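Side-chain contacts in endo-1,4-beta-xylanase (Pseudoalteromonas haloplanktis, PDB 1H12), which hydrolyses internal beta-1,4 linkages of xylan as a cold-adapted family 8 glycoside hydrolase, and probably also cleaves beta-1,4-glucans: residues T234-H239 with Q299-S304; D292-G297 with A351-T356; H248-T253 with V306-G311; E185-R190 with W225-T230. All coordinates share one frame; numbering follows the deposited sequence. Where two conformers were deposited one is given.

Interaction 1 of 4, residues T234-H239 with Q299-S304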
loop_
_atom_site.group_PDB
_atom_site.type_symbol
_atom_site.label_atom_id
_atom_site.label_comp_id
_atom_site.label_asym_id
_atom_site.label_seq_id
_atom_site.Cartn_x
_atom_site.Cartn_y
_atom_site.Cartn_z
ATOM N N THR A 234 2.902 -9.704 -14.905
ATOM C CA THR A 234 3.178 -11.107 -15.131
ATOM C C THR A 234 3.344 -11.849 -13.819
ATOM O O THR A 234 2.814 -12.951 -13.640
ATOM C CB THR A 234 4.373 -11.257 -16.049
ATOM O OG1 THR A 234 4.057 -10.702 -17.302
ATOM C CG2 THR A 234 4.748 -12.774 -16.217
ATOM N N LEU A 235 4.068 -11.264 -12.880
ATOM C CA LEU A 235 4.250 -11.890 -11.572
ATOM C C LEU A 235 2.894 -12.098 -10.893
ATOM O O LEU A 235 2.623 -13.175 -10.358
ATOM C CB LEU A 235 5.210 -11.028 -10.715
ATOM C CG LEU A 235 5.507 -11.455 -9.283
ATOM C CD1 LEU A 235 4.426 -11.168 -8.298
ATOM C CD2 LEU A 235 5.925 -12.881 -9.194
ATOM N N LEU A 236 2.078 -11.053 -10.869
ATOM C CA LEU A 236 0.777 -11.178 -10.246
ATOM C C LEU A 236 -0.107 -12.190 -10.947
ATOM O O LEU A 236 -0.775 -12.992 -10.301
ATOM C CB LEU A 236 0.079 -9.820 -10.122
ATOM C CG LEU A 236 0.694 -8.867 -9.089
ATOM C CD1 LEU A 236 0.018 -7.528 -9.181
ATOM C CD2 LEU A 236 0.613 -9.468 -7.668
ATOM N N LYS A 237 -0.134 -12.161 -12.268
ATOM C CA LYS A 237 -0.897 -13.172 -13.011
ATOM C C LYS A 237 -0.438 -14.556 -12.669
ATOM O O LYS A 237 -1.252 -15.457 -12.451
ATOM C CB LYS A 237 -0.722 -12.939 -14.532
ATOM C CG LYS A 237 -1.361 -11.815 -15.107
ATOM C CD LYS A 237 -1.171 -11.735 -16.680
ATOM C CE LYS A 237 -0.184 -10.641 -17.005
ATOM N NZ LYS A 237 -0.696 -9.299 -16.517
ATOM N N ASN A 238 0.857 -14.758 -12.652
ATOM C CA ASN A 238 1.413 -16.070 -12.324
ATOM C C ASN A 238 1.067 -16.477 -10.902
ATOM O O ASN A 238 0.739 -17.637 -10.643
ATOM C CB ASN A 238 2.923 -16.072 -12.548
ATOM C CG ASN A 238 3.330 -16.058 -14.006
ATOM O OD1 ASN A 238 2.510 -16.356 -14.896
ATOM N ND2 ASN A 238 4.622 -15.745 -14.262
ATOM N N HIS A 239 1.194 -15.536 -9.961
ATOM C CA HIS A 239 0.851 -15.833 -8.576
ATOM C C HIS A 239 -0.600 -16.237 -8.452
ATOM O O HIS A 239 -0.919 -17.228 -7.778
ATOM C CB HIS A 239 1.157 -14.595 -7.725
ATOM C CG HIS A 239 1.047 -14.834 -6.248
ATOM N ND1 HIS A 239 1.847 -15.718 -5.577
ATOM C CD2 HIS A 239 0.209 -14.313 -5.331
ATOM C CE1 HIS A 239 1.494 -15.685 -4.273
ATOM N NE2 HIS A 239 0.491 -14.850 -4.096
ATOM N N GLN A 299 -8.228 -6.151 -17.144
ATOM C CA GLN A 299 -8.050 -7.279 -18.024
ATOM C C GLN A 299 -8.633 -8.530 -17.352
ATOM O O GLN A 299 -9.044 -8.512 -16.204
ATOM C CB GLN A 299 -6.585 -7.481 -18.323
ATOM C CG GLN A 299 -5.830 -6.301 -18.906
ATOM N N ALA A 300 -8.713 -9.607 -18.104
ATOM C CA ALA A 300 -9.306 -10.819 -17.582
ATOM C C ALA A 300 -8.620 -11.263 -16.278
ATOM O O ALA A 300 -9.304 -11.741 -15.376
ATOM C CB ALA A 300 -9.242 -11.959 -18.643
ATOM N N TRP A 301 -7.289 -11.142 -16.198
ATOM C CA TRP A 301 -6.630 -11.641 -14.992
ATOM C C TRP A 301 -7.030 -10.826 -13.753
ATOM O O TRP A 301 -7.130 -11.399 -12.662
ATOM C CB TRP A 301 -5.123 -11.709 -15.138
ATOM C CG TRP A 301 -4.379 -10.378 -15.108
ATOM C CD1 TRP A 301 -4.017 -9.594 -16.156
ATOM C CD2 TRP A 301 -3.877 -9.740 -13.926
ATOM N NE1 TRP A 301 -3.342 -8.481 -15.694
ATOM C CE2 TRP A 301 -3.259 -8.527 -14.333
ATOM C CE3 TRP A 301 -3.897 -10.071 -12.590
ATOM C CZ2 TRP A 301 -2.647 -7.662 -13.419
ATOM C CZ3 TRP A 301 -3.318 -9.155 -11.685
ATOM C CH2 TRP A 301 -2.717 -8.006 -12.105
ATOM N N HIS A 302 -7.237 -9.511 -13.884
ATOM C CA HIS A 302 -7.627 -8.725 -12.724
ATOM C C HIS A 302 -8.954 -9.220 -12.179
ATOM O O HIS A 302 -9.152 -9.372 -10.973
ATOM C CB HIS A 302 -7.829 -7.240 -13.032
ATOM C CG HIS A 302 -6.637 -6.513 -13.569
ATOM N ND1 HIS A 302 -6.300 -6.519 -14.906
ATOM C CD2 HIS A 302 -5.757 -5.694 -12.939
ATOM C CE1 HIS A 302 -5.259 -5.714 -15.039
ATOM N NE2 HIS A 302 -4.894 -5.206 -13.868
ATOM N N LYS A 303 -9.887 -9.435 -13.093
ATOM C CA LYS A 303 -11.256 -9.814 -12.741
ATOM C C LYS A 303 -11.264 -11.171 -12.100
ATOM O O LYS A 303 -11.950 -11.392 -11.093
ATOM C CB LYS A 303 -12.126 -9.763 -14.004
ATOM C CG LYS A 303 -12.234 -8.412 -14.631
ATOM C CD LYS A 303 -12.871 -8.521 -16.075
ATOM C CE LYS A 303 -12.832 -7.390 -16.825
ATOM N NZ LYS A 303 -13.516 -7.649 -18.176
ATOM N N SER A 304 -10.567 -12.133 -12.675
ATOM C CA SER A 304 -10.516 -13.466 -12.108
ATOM C C SER A 304 -9.875 -13.442 -10.720
ATOM O O SER A 304 -10.329 -14.092 -9.790
ATOM C CB SER A 304 -9.736 -14.396 -13.076
ATOM O OG SER A 304 -9.607 -15.684 -12.558
#
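Lys237 lies over one face of the Trp301 indole, the two side chains crossing at about a right angle. Its CG makes a CH-pi contact 3.5 Å from the centroid of the five-membered ring of Trp301, 17° off the ring normal, and CD follows over the CD1 side of the pyrrole. There the chain bends (chi3 -106°, then again at chi4), which swings the ammonium back over the ring until Lys237 NZ is 2.9 Å from Trp301 NE1. Both atoms are donors, so this short approach is no hydrogen bond; NZ instead has a weak one to Arg233 O, one turn earlier in its own helix. Leu236 approaches the six-membered ring obliquely, with CB 3.8 Å from Trp301 CZ3. In this way Trp301 fills the space between helix 219-243 and helix 300-318, two helices of the (alpha/alpha)6 barrel that characterises family 8. Cutting Trp301 back to an alanine would probably leave the Lys237 methylenes without the surface they rest on and open a gap beside Leu236. The opposite indole face is backed by His302, whose ring has Trp301 CE2 3.5 Å above its centre. His302 is itself held by its ND1, which accepts the amide of Gln299 N at 3.0 Å, from well out of the imidazole plane, and by NE2, bonded to Asp292 OD1. Gln299 occupies the N-cap of helix 300-318.

Interaction 2 of 4, residues D292-G297 with A351-T356; sequences DAHLMG and ALLAST
Leu353 meets His294 along most of its length. Its CB is 4.2 Å from His294 CB, so the two side chains start almost side by side from backbones that come close here. CG of Leu353 stands anti to its own carbonyl carbon (chi1 -65°), and the branch beyond it crosses the histidine obliquely. One methyl, CD1, settles into the angle between stem and ring, 4.0 Å from His294 CB and 3.9 Å from His294 ND1. The other, CD2, lies over one face of the imidazole, 4.2 Å above its plane and displaced toward the rim. With CG anti to the backbone nitrogen (chi1 -173°), the histidine ring is carried alongside Leu353, and chi2 sets which face it turns to CD2. The polar end of the ring is engaged beyond this contact: His294 NE2 is hydrogen-bonded to the backbone N of Arg18, which the Leu353 side chain also touches, and this bond probably limits the rotation of the ring.

Beside this pair, two alanines complete the contact. Ala293 CB is 3.8 Å from Ala354 CB, and it also approaches the carbonyl of the preceding residue, at 3.9 Å from Leu353 O. With such small side chains the backbones draw together, the CA atoms of Ala293 and Ala354 being 5.6 Å apart. No hydrogen bond spans the two segments, and all four residues are buried.

The contact thus sets the last turns of helix 283-296 against the short 3-10 segment 352-354, which links helix 342-351 to helix 358-369, while helix 300-318 closes the alanine side through His302 on Ala293 and Val306 on Ala354.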
loop_
_atom_site.group_PDB
_atom_site.type_symbol
_atom_site.label_atom_id
_atom_site.label_comp_id
_atom_site.label_asym_id
_atom_site.label_seq_id
_atom_site.Cartn_x
_atom_site.Cartn_y
_atom_site.Cartn_z
ATOM N N ASP A 292 -4.828 -1.179 -9.981
ATOM C CA ASP A 292 -4.287 -1.338 -11.306
ATOM C C ASP A 292 -5.397 -1.370 -12.351
ATOM O O ASP A 292 -5.273 -0.755 -13.437
ATOM C CB ASP A 292 -3.410 -2.548 -11.410
ATOM C CG ASP A 292 -2.581 -2.531 -12.672
ATOM O OD1 ASP A 292 -2.773 -3.420 -13.553
ATOM O OD2 ASP A 292 -1.738 -1.624 -12.807
ATOM N N ALA A 293 -6.460 -2.112 -12.066
ATOM C CA ALA A 293 -7.566 -2.161 -13.002
ATOM C C ALA A 293 -8.162 -0.773 -13.251
ATOM O O ALA A 293 -8.466 -0.394 -14.370
ATOM C CB ALA A 293 -8.637 -3.115 -12.474
ATOM N N HIS A 294 -8.385 -0.025 -12.172
ATOM C CA HIS A 294 -8.961 1.315 -12.267
ATOM C C HIS A 294 -8.051 2.232 -13.051
ATOM O O HIS A 294 -8.472 2.914 -14.007
ATOM C CB HIS A 294 -9.204 1.861 -10.856
ATOM C CG HIS A 294 -9.933 3.150 -10.844
ATOM N ND1 HIS A 294 -9.871 4.032 -9.787
ATOM C CD2 HIS A 294 -10.774 3.718 -11.743
ATOM C CE1 HIS A 294 -10.649 5.082 -10.054
ATOM N NE2 HIS A 294 -11.213 4.921 -11.247
ATOM N N LEU A 295 -6.775 2.300 -12.663
ATOM C CA LEU A 295 -5.854 3.270 -13.243
ATOM C C LEU A 295 -5.370 2.880 -14.625
ATOM O O LEU A 295 -5.164 3.791 -15.438
ATOM C CB LEU A 295 -4.658 3.479 -12.292
ATOM C CG LEU A 295 -4.841 4.533 -11.233
ATOM C CD1 LEU A 295 -4.787 5.952 -11.819
ATOM C CD2 LEU A 295 -6.113 4.341 -10.406
ATOM N N MET A 296 -5.109 1.607 -14.887
ATOM C CA MET A 296 -4.499 1.162 -16.123
ATOM C C MET A 296 -5.378 0.239 -16.968
ATOM O O MET A 296 -4.944 -0.091 -18.093
ATOM C CB MET A 296 -3.169 0.526 -15.867
ATOM C CG MET A 296 -2.118 1.504 -15.507
ATOM S SD MET A 296 -1.755 2.771 -16.462
ATOM C CE MET A 296 -1.657 2.549 -17.176
ATOM N N GLY A 297 -6.564 -0.112 -16.493
ATOM C CA GLY A 297 -7.525 -0.891 -17.262
ATOM C C GLY A 297 -7.660 -2.313 -16.740
ATOM O O GLY A 297 -6.702 -2.943 -16.306
ATOM N N ALA A 351 -10.632 -3.585 -4.053
ATOM C CA ALA A 351 -10.580 -4.663 -5.013
ATOM C C ALA A 351 -11.773 -4.699 -5.951
ATOM O O ALA A 351 -11.684 -5.204 -7.066
ATOM C CB ALA A 351 -10.494 -6.010 -4.300
ATOM N N LEU A 352 -12.902 -4.160 -5.481
ATOM C CA LEU A 352 -14.124 -4.112 -6.298
ATOM C C LEU A 352 -13.989 -3.369 -7.580
ATOM O O LEU A 352 -14.801 -3.572 -8.498
ATOM C CB LEU A 352 -15.289 -3.565 -5.478
ATOM C CG LEU A 352 -15.652 -4.378 -4.249
ATOM C CD1 LEU A 352 -16.712 -3.602 -3.473
ATOM C CD2 LEU A 352 -16.135 -5.786 -4.650
ATOM N N LEU A 353 -12.984 -2.515 -7.729
ATOM C CA LEU A 353 -12.713 -1.846 -8.998
ATOM C C LEU A 353 -12.325 -2.816 -10.109
ATOM O O LEU A 353 -12.306 -2.430 -11.270
ATOM C CB LEU A 353 -11.681 -0.752 -8.788
ATOM C CG LEU A 353 -12.121 0.398 -7.908
ATOM C CD1 LEU A 353 -10.956 1.195 -7.364
ATOM C CD2 LEU A 353 -13.071 1.337 -8.694
ATOM N N ALA A 354 -12.023 -4.061 -9.766
ATOM C CA ALA A 354 -11.783 -5.128 -10.732
ATOM C C ALA A 354 -12.871 -6.201 -10.693
ATOM O O ALA A 354 -12.763 -7.157 -11.469
ATOM C CB ALA A 354 -10.423 -5.793 -10.517
ATOM N N SER A 355 -13.869 -6.073 -9.842
ATOM C CA SER A 355 -14.932 -7.112 -9.678
ATOM C C SER A 355 -15.984 -6.979 -10.787
ATOM O O SER A 355 -16.285 -5.887 -11.257
ATOM C CB SER A 355 -15.661 -6.894 -8.327
ATOM O OG SER A 355 -16.805 -7.840 -8.210
ATOM N N THR A 356 -16.560 -8.131 -11.135
ATOM C CA THR A 356 -17.689 -8.154 -12.089
ATOM C C THR A 356 -18.956 -8.679 -11.497
ATOM O O THR A 356 -19.888 -8.986 -12.245
ATOM C CB THR A 356 -17.297 -8.936 -13.359
ATOM O OG1 THR A 356 -16.981 -10.290 -13.031
ATOM C CG2 THR A 356 -16.150 -8.377 -14.064
#

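Interaction 3 of 4, residues H248-T253 with V306-G311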
loop_
_atom_site.group_PDB
_atom_site.type_symbol
_atom_site.label_atom_id
_atom_site.label_comp_id
_atom_site.label_asym_id
_atom_site.label_seq_id
_atom_site.Cartn_x
_atom_site.Cartn_y
_atom_site.Cartn_z
ATOM N N HIS A 248 -4.057 -23.583 -2.363
ATOM C CA HIS A 248 -4.070 -22.239 -1.772
ATOM C C HIS A 248 -5.441 -21.575 -1.776
ATOM O O HIS A 248 -5.656 -20.575 -1.081
ATOM C CB HIS A 248 -3.037 -21.336 -2.456
ATOM C CG HIS A 248 -1.644 -21.839 -2.309
ATOM N ND1 HIS A 248 -0.968 -21.756 -1.123
ATOM C CD2 HIS A 248 -0.811 -22.449 -3.199
ATOM C CE1 HIS A 248 0.220 -22.340 -1.285
ATOM N NE2 HIS A 248 0.343 -22.759 -2.540
ATOM N N TRP A 249 -6.387 -22.110 -2.536
ATOM C CA TRP A 249 -7.762 -21.684 -2.517
ATOM C C TRP A 249 -7.986 -20.204 -2.714
ATOM O O TRP A 249 -8.801 -19.582 -2.051
ATOM C CB TRP A 249 -8.504 -22.280 -1.292
ATOM C CG TRP A 249 -8.556 -23.758 -1.375
ATOM C CD1 TRP A 249 -7.841 -24.678 -0.635
ATOM C CD2 TRP A 249 -9.304 -24.539 -2.322
ATOM N NE1 TRP A 249 -8.159 -25.973 -1.025
ATOM C CE2 TRP A 249 -9.010 -25.901 -2.086
ATOM C CE3 TRP A 249 -10.168 -24.201 -3.365
ATOM C CZ2 TRP A 249 -9.595 -26.929 -2.820
ATOM C CZ3 TRP A 249 -10.761 -25.255 -4.102
ATOM C CH2 TRP A 249 -10.437 -26.594 -3.800
ATOM N N ASN A 250 -7.272 -19.669 -3.714
ATOM C CA ASN A 250 -7.626 -18.403 -4.361
ATOM C C ASN A 250 -7.246 -17.158 -3.607
ATOM O O ASN A 250 -7.570 -16.076 -4.039
ATOM C CB ASN A 250 -9.107 -18.371 -4.748
ATOM C CG ASN A 250 -9.482 -19.662 -5.498
ATOM O OD1 ASN A 250 -8.867 -19.974 -6.467
ATOM N ND2 ASN A 250 -10.420 -20.375 -5.016
ATOM N N LEU A 251 -6.504 -17.266 -2.513
ATOM C CA LEU A 251 -5.956 -16.100 -1.810
ATOM C C LEU A 251 -4.473 -15.999 -2.081
ATOM O O LEU A 251 -3.727 -16.984 -1.992
ATOM C CB LEU A 251 -6.218 -16.159 -0.293
ATOM C CG LEU A 251 -7.654 -16.034 0.136
ATOM C CD1 LEU A 251 -7.753 -16.132 1.650
ATOM C CD2 LEU A 251 -8.277 -14.719 -0.367
ATOM N N PRO A 252 -3.992 -14.775 -2.371
ATOM C CA PRO A 252 -2.574 -14.559 -2.537
ATOM C C PRO A 252 -1.845 -14.653 -1.195
ATOM O O PRO A 252 -2.481 -14.604 -0.137
ATOM C CB PRO A 252 -2.523 -13.150 -3.117
ATOM C CG PRO A 252 -3.694 -12.466 -2.436
ATOM C CD PRO A 252 -4.778 -13.528 -2.371
ATOM N N THR A 253 -0.510 -14.766 -1.259
ATOM C CA THR A 253 0.282 -15.061 -0.077
ATOM C C THR A 253 1.279 -13.945 0.246
ATOM O O THR A 253 1.555 -13.063 -0.572
ATOM C CB THR A 253 0.965 -16.420 -0.167
ATOM O OG1 THR A 253 2.005 -16.413 -1.149
ATOM C CG2 THR A 253 -0.034 -17.499 -0.547
ATOM N N VAL A 306 -9.656 -11.050 -8.462
ATOM C CA VAL A 306 -10.526 -10.504 -7.416
ATOM C C VAL A 306 -11.797 -11.318 -7.226
ATOM O O VAL A 306 -12.192 -11.568 -6.076
ATOM C CB VAL A 306 -10.776 -8.999 -7.552
ATOM C CG1 VAL A 306 -9.403 -8.268 -7.683
ATOM C CG2 VAL A 306 -11.702 -8.639 -8.628
ATOM N N ASN A 307 -12.439 -11.720 -8.291
ATOM C CA ASN A 307 -13.672 -12.462 -8.148
ATOM C C ASN A 307 -13.430 -13.752 -7.356
ATOM O O ASN A 307 -14.236 -14.106 -6.487
ATOM C CB ASN A 307 -14.277 -12.813 -9.520
ATOM C CG ASN A 307 -14.910 -11.656 -10.233
ATOM O OD1 ASN A 307 -15.342 -10.648 -9.647
ATOM N ND2 ASN A 307 -15.050 -11.815 -11.571
ATOM N N LYS A 308 -12.333 -14.453 -7.622
ATOM C CA LYS A 308 -12.074 -15.708 -6.932
ATOM C C LYS A 308 -11.649 -15.448 -5.479
ATOM O O LYS A 308 -11.997 -16.261 -4.583
ATOM C CB LYS A 308 -11.053 -16.557 -7.673
ATOM C CG LYS A 308 -11.559 -17.076 -9.001
ATOM C CD LYS A 308 -10.396 -17.590 -9.892
ATOM C CE LYS A 308 -9.507 -18.671 -9.411
ATOM N NZ LYS A 308 -10.397 -19.906 -9.260
ATOM N N ALA A 309 -10.864 -14.416 -5.216
ATOM C CA ALA A 309 -10.424 -14.137 -3.835
ATOM C C ALA A 309 -11.615 -13.739 -2.978
ATOM O O ALA A 309 -11.783 -14.228 -1.864
ATOM C CB ALA A 309 -9.363 -13.068 -3.845
ATOM N N LEU A 310 -12.408 -12.796 -3.465
ATOM C CA LEU A 310 -13.612 -12.378 -2.743
ATOM C C LEU A 310 -14.579 -13.543 -2.582
ATOM O O LEU A 310 -15.226 -13.699 -1.547
ATOM C CB LEU A 310 -14.286 -11.187 -3.422
ATOM C CG LEU A 310 -13.463 -9.901 -3.446
ATOM C CD1 LEU A 310 -14.284 -8.827 -4.159
ATOM C CD2 LEU A 310 -13.115 -9.411 -2.095
ATOM N N GLY A 311 -14.676 -14.377 -3.611
ATOM C CA GLY A 311 -15.506 -15.569 -3.510
ATOM C C GLY A 311 -15.040 -16.477 -2.402
ATOM O O GLY A 311 -15.880 -17.030 -1.645
#
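Asn250 carries the polar part of this contact through its amide oxygen. Lys308 NZ gives a weak hydrogen bond to Asn250 OD1 at 3.2 Å, and the neighbouring methylene, Lys308 CE, is almost as near to the same oxygen. The lysine gets there by folding at chi3 and chi4 (58° and 64°), so that its end curls over the asparagine. The firmer hold on Asn250 OD1 is the hydrogen bond from Gly245 N, and NZ has a further weak partner in Ser244 OG; the amide therefore ties the turn to the chain just after helix 219-243 as well as to helix 300-318. Without the carboxamide, as with an alanine at this position, the Gly245 amide would probably lose its acceptor and the lysine ammonium be freer to swing away.

Trp249 and Asn250 form the centre of a type I' turn from His248 to Leu251, both with positive phi, in the loop between helix 219-243 and strand 277-278. The turn rests on the side of one helix of the (alpha/alpha)6 barrel.

Weaker contacts involve the backbone. Asn250 O faces the helix and receives a CA-H...O contact from Ala309 CA at 3.5 Å, with Ala309 CB equally close. Asn250 CB packs 3.6 Å from Lys308 O. The small side chain of Ala309 suits so close an approach, with the CA atoms of Asn250 and Ala309 5.1 Å apart.

Apolar packing comes from Leu251, whose CD2 methyl reaches to 4.0 Å from Ala309 CB. Phe312 and Leu313 of the same helix also touch Leu251, while Ile286 of helix 283-296 meets Ala309.

Interaction 4 of 4, residues E185-R190 with W225-T230; sequences ENQIIR and WRQVAT
A tight beta-hairpin with a type I' turn, Glu185 to Ile188, places Gln187 against Gln227 and Val228 of helix 219-243. The turn is closed by reciprocal backbone hydrogen bonds between Glu185 and Ile188. Gln187 extends beyond CG along the helix surface, and its NE2 donates to Gln227 OE1 at 2.9 Å, with an N-H...O angle of 162°. The donor lies in the carbonyl plane of Gln227, on a lone pair (C=O...N angle 139°), although the two amide planes are turned 70° apart. Gln187 OE1 is hydrogen-bonded to Lys231 NZ, so both ends of this amide are held and its rotation is probably fixed.

Closer to the backbone, Gln187 CB packs 3.9 Å from Val228 CG2, and Val228 CG1 lies 3.7 Å from Gln187 O. That carbonyl also takes a hydrogen bond of 2.7 Å from a water, whose second hydrogen goes to Val228 O at 2.9 Å, bridging turn and helix.

The hairpin of strands 184-185 and 188-189 follows helix 168-182, and Val228 also touches Met184 of the first strand and Tyr209 of helix 206-215.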
loop_
_atom_site.group_PDB
_atom_site.type_symbol
_atom_site.label_atom_id
_atom_site.label_comp_id
_atom_site.label_asym_id
_atom_site.label_seq_id
_atom_site.Cartn_x
_atom_site.Cartn_y
_atom_site.Cartn_z
ATOM N N GLU A 185 15.450 -7.026 -8.174
ATOM C CA GLU A 185 16.178 -8.161 -8.775
ATOM C C GLU A 185 15.493 -8.473 -10.086
ATOM O O GLU A 185 14.331 -8.825 -10.140
ATOM C CB GLU A 185 16.186 -9.402 -7.918
ATOM C CG GLU A 185 17.098 -10.472 -8.532
ATOM C CD GLU A 185 17.146 -11.771 -7.826
ATOM O OE1 GLU A 185 16.517 -12.021 -6.828
ATOM O OE2 GLU A 185 17.898 -12.658 -8.315
ATOM N N ASN A 186 16.240 -8.382 -11.186
ATOM C CA ASN A 186 15.653 -8.706 -12.497
ATOM C C ASN A 186 14.343 -7.945 -12.720
ATOM O O ASN A 186 13.376 -8.525 -13.219
ATOM C CB ASN A 186 15.406 -10.263 -12.641
ATOM C CG ASN A 186 16.680 -11.159 -12.404
ATOM O OD1 ASN A 186 17.827 -10.695 -12.638
ATOM N ND2 ASN A 186 16.461 -12.427 -11.834
ATOM N N GLN A 187 14.277 -6.662 -12.313
ATOM C CA GLN A 187 13.111 -5.817 -12.553
ATOM C C GLN A 187 11.872 -6.248 -11.762
ATOM O O GLN A 187 10.805 -5.826 -12.110
ATOM C CB GLN A 187 12.837 -5.670 -14.037
ATOM C CG GLN A 187 13.949 -4.900 -14.771
ATOM C CD GLN A 187 13.752 -4.785 -16.237
ATOM O OE1 GLN A 187 13.421 -5.801 -16.858
ATOM N NE2 GLN A 187 13.728 -3.598 -16.782
ATOM N N ILE A 188 12.072 -7.007 -10.698
ATOM C CA ILE A 188 11.021 -7.365 -9.760
ATOM C C ILE A 188 11.418 -6.843 -8.380
ATOM O O ILE A 188 12.526 -7.086 -7.877
ATOM C CB ILE A 188 10.798 -8.873 -9.702
ATOM C CG1 ILE A 188 10.213 -9.338 -11.078
ATOM C CG2 ILE A 188 9.819 -9.225 -8.609
ATOM C CD1 ILE A 188 10.094 -10.752 -11.225
ATOM N N ILE A 189 10.478 -6.148 -7.733
ATOM C CA ILE A 189 10.744 -5.597 -6.404
ATOM C C ILE A 189 11.147 -6.676 -5.429
ATOM O O ILE A 189 10.533 -7.737 -5.331
ATOM C CB ILE A 189 9.518 -4.773 -5.943
ATOM C CG1 ILE A 189 9.836 -3.902 -4.739
ATOM C CG2 ILE A 189 8.300 -5.634 -5.711
ATOM C CD1 ILE A 189 10.696 -2.701 -5.012
ATOM N N ARG A 190 12.202 -6.396 -4.674
ATOM C CA ARG A 190 12.689 -7.307 -3.667
ATOM C C ARG A 190 11.852 -7.213 -2.379
ATOM O O ARG A 190 11.388 -6.170 -1.981
ATOM C CB ARG A 190 14.131 -6.940 -3.310
ATOM C CG ARG A 190 15.143 -7.342 -4.361
ATOM C CD ARG A 190 16.535 -6.873 -3.984
ATOM N NE ARG A 190 17.596 -7.417 -4.820
ATOM C CZ ARG A 190 18.118 -8.615 -4.703
ATOM N NH1 ARG A 190 17.759 -9.431 -3.736
ATOM N NH2 ARG A 190 19.016 -9.043 -5.574
ATOM N N TRP A 225 11.143 1.332 -16.446
ATOM C CA TRP A 225 9.947 1.279 -15.615
ATOM C C TRP A 225 8.757 0.657 -16.343
ATOM O O TRP A 225 7.935 0.007 -15.706
ATOM C CB TRP A 225 9.636 2.641 -15.016
ATOM C CG TRP A 225 10.626 3.005 -13.955
ATOM C CD1 TRP A 225 11.564 3.989 -14.012
ATOM C CD2 TRP A 225 10.789 2.374 -12.664
ATOM N NE1 TRP A 225 12.300 3.998 -12.864
ATOM C CE2 TRP A 225 11.826 3.021 -12.010
ATOM C CE3 TRP A 225 10.137 1.360 -12.005
ATOM C CZ2 TRP A 225 12.261 2.641 -10.759
ATOM C CZ3 TRP A 225 10.539 0.978 -10.745
ATOM C CH2 TRP A 225 11.616 1.614 -10.138
ATOM N N ARG A 226 8.647 0.847 -17.667
ATOM C CA ARG A 226 7.601 0.164 -18.398
ATOM C C ARG A 226 7.795 -1.350 -18.329
ATOM O O ARG A 226 6.830 -2.098 -18.215
ATOM C CB ARG A 226 7.658 0.597 -19.869
ATOM N N GLN A 227 9.048 -1.813 -18.396
ATOM C CA GLN A 227 9.344 -3.219 -18.308
ATOM C C GLN A 227 9.025 -3.738 -16.889
ATOM O O GLN A 227 8.517 -4.863 -16.744
ATOM C CB GLN A 227 10.796 -3.451 -18.628
ATOM C CG GLN A 227 11.089 -3.230 -20.123
ATOM C CD GLN A 227 12.521 -2.848 -20.399
ATOM O OE1 GLN A 227 13.414 -3.077 -19.586
ATOM N NE2 GLN A 227 12.747 -2.271 -21.582
ATOM N N VAL A 228 9.330 -2.955 -15.858
ATOM C CA VAL A 228 8.956 -3.343 -14.489
ATOM C C VAL A 228 7.443 -3.512 -14.421
ATOM O O VAL A 228 6.939 -4.455 -13.806
ATOM C CB VAL A 228 9.471 -2.295 -13.473
ATOM C CG1 VAL A 228 8.966 -2.593 -12.087
ATOM C CG2 VAL A 228 11.001 -2.283 -13.431
ATOM N N ALA A 229 6.681 -2.590 -15.024
ATOM C CA ALA A 229 5.226 -2.709 -15.019
ATOM C C ALA A 229 4.752 -4.020 -15.635
ATOM O O ALA A 229 3.915 -4.724 -15.059
ATOM C CB ALA A 229 4.597 -1.519 -15.706
ATOM N N THR A 230 5.277 -4.354 -16.812
ATOM C CA THR A 230 4.874 -5.571 -17.472
ATOM C C THR A 230 5.257 -6.784 -16.665
ATOM O O THR A 230 4.467 -7.741 -16.526
ATOM C CB THR A 230 5.528 -5.606 -18.872
ATOM O OG1 THR A 230 5.061 -4.514 -19.620
ATOM C CG2 THR A 230 5.194 -6.925 -19.609
HETATM O O HOH W 1 8.118 -6.015 -11.690
#

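Interactions 1, 2 and 3 form a connected group. The joint between interactions 1 and 2 is His302 NE2 to Asp292 OD1, 2.8 Å, and His239 NE2 of interaction 1 lies 3.0 Å from Thr253 N of interaction 3, both probable hydrogen bonds. Thr356 OG1 and Asn307 ND2, 2.9 Å apart, join interactions 2 and 3 in the same way. Interactions 1 and 3 share helix 300-318. Interaction 4 stands apart, its centre about 16 Å from that of interaction 1, with helix 219-243 as their common element. The bound xylose is contacted by Gln327, Gly341, Glu342, Tyr378 and Asn382, none of which belongs to these four contacts.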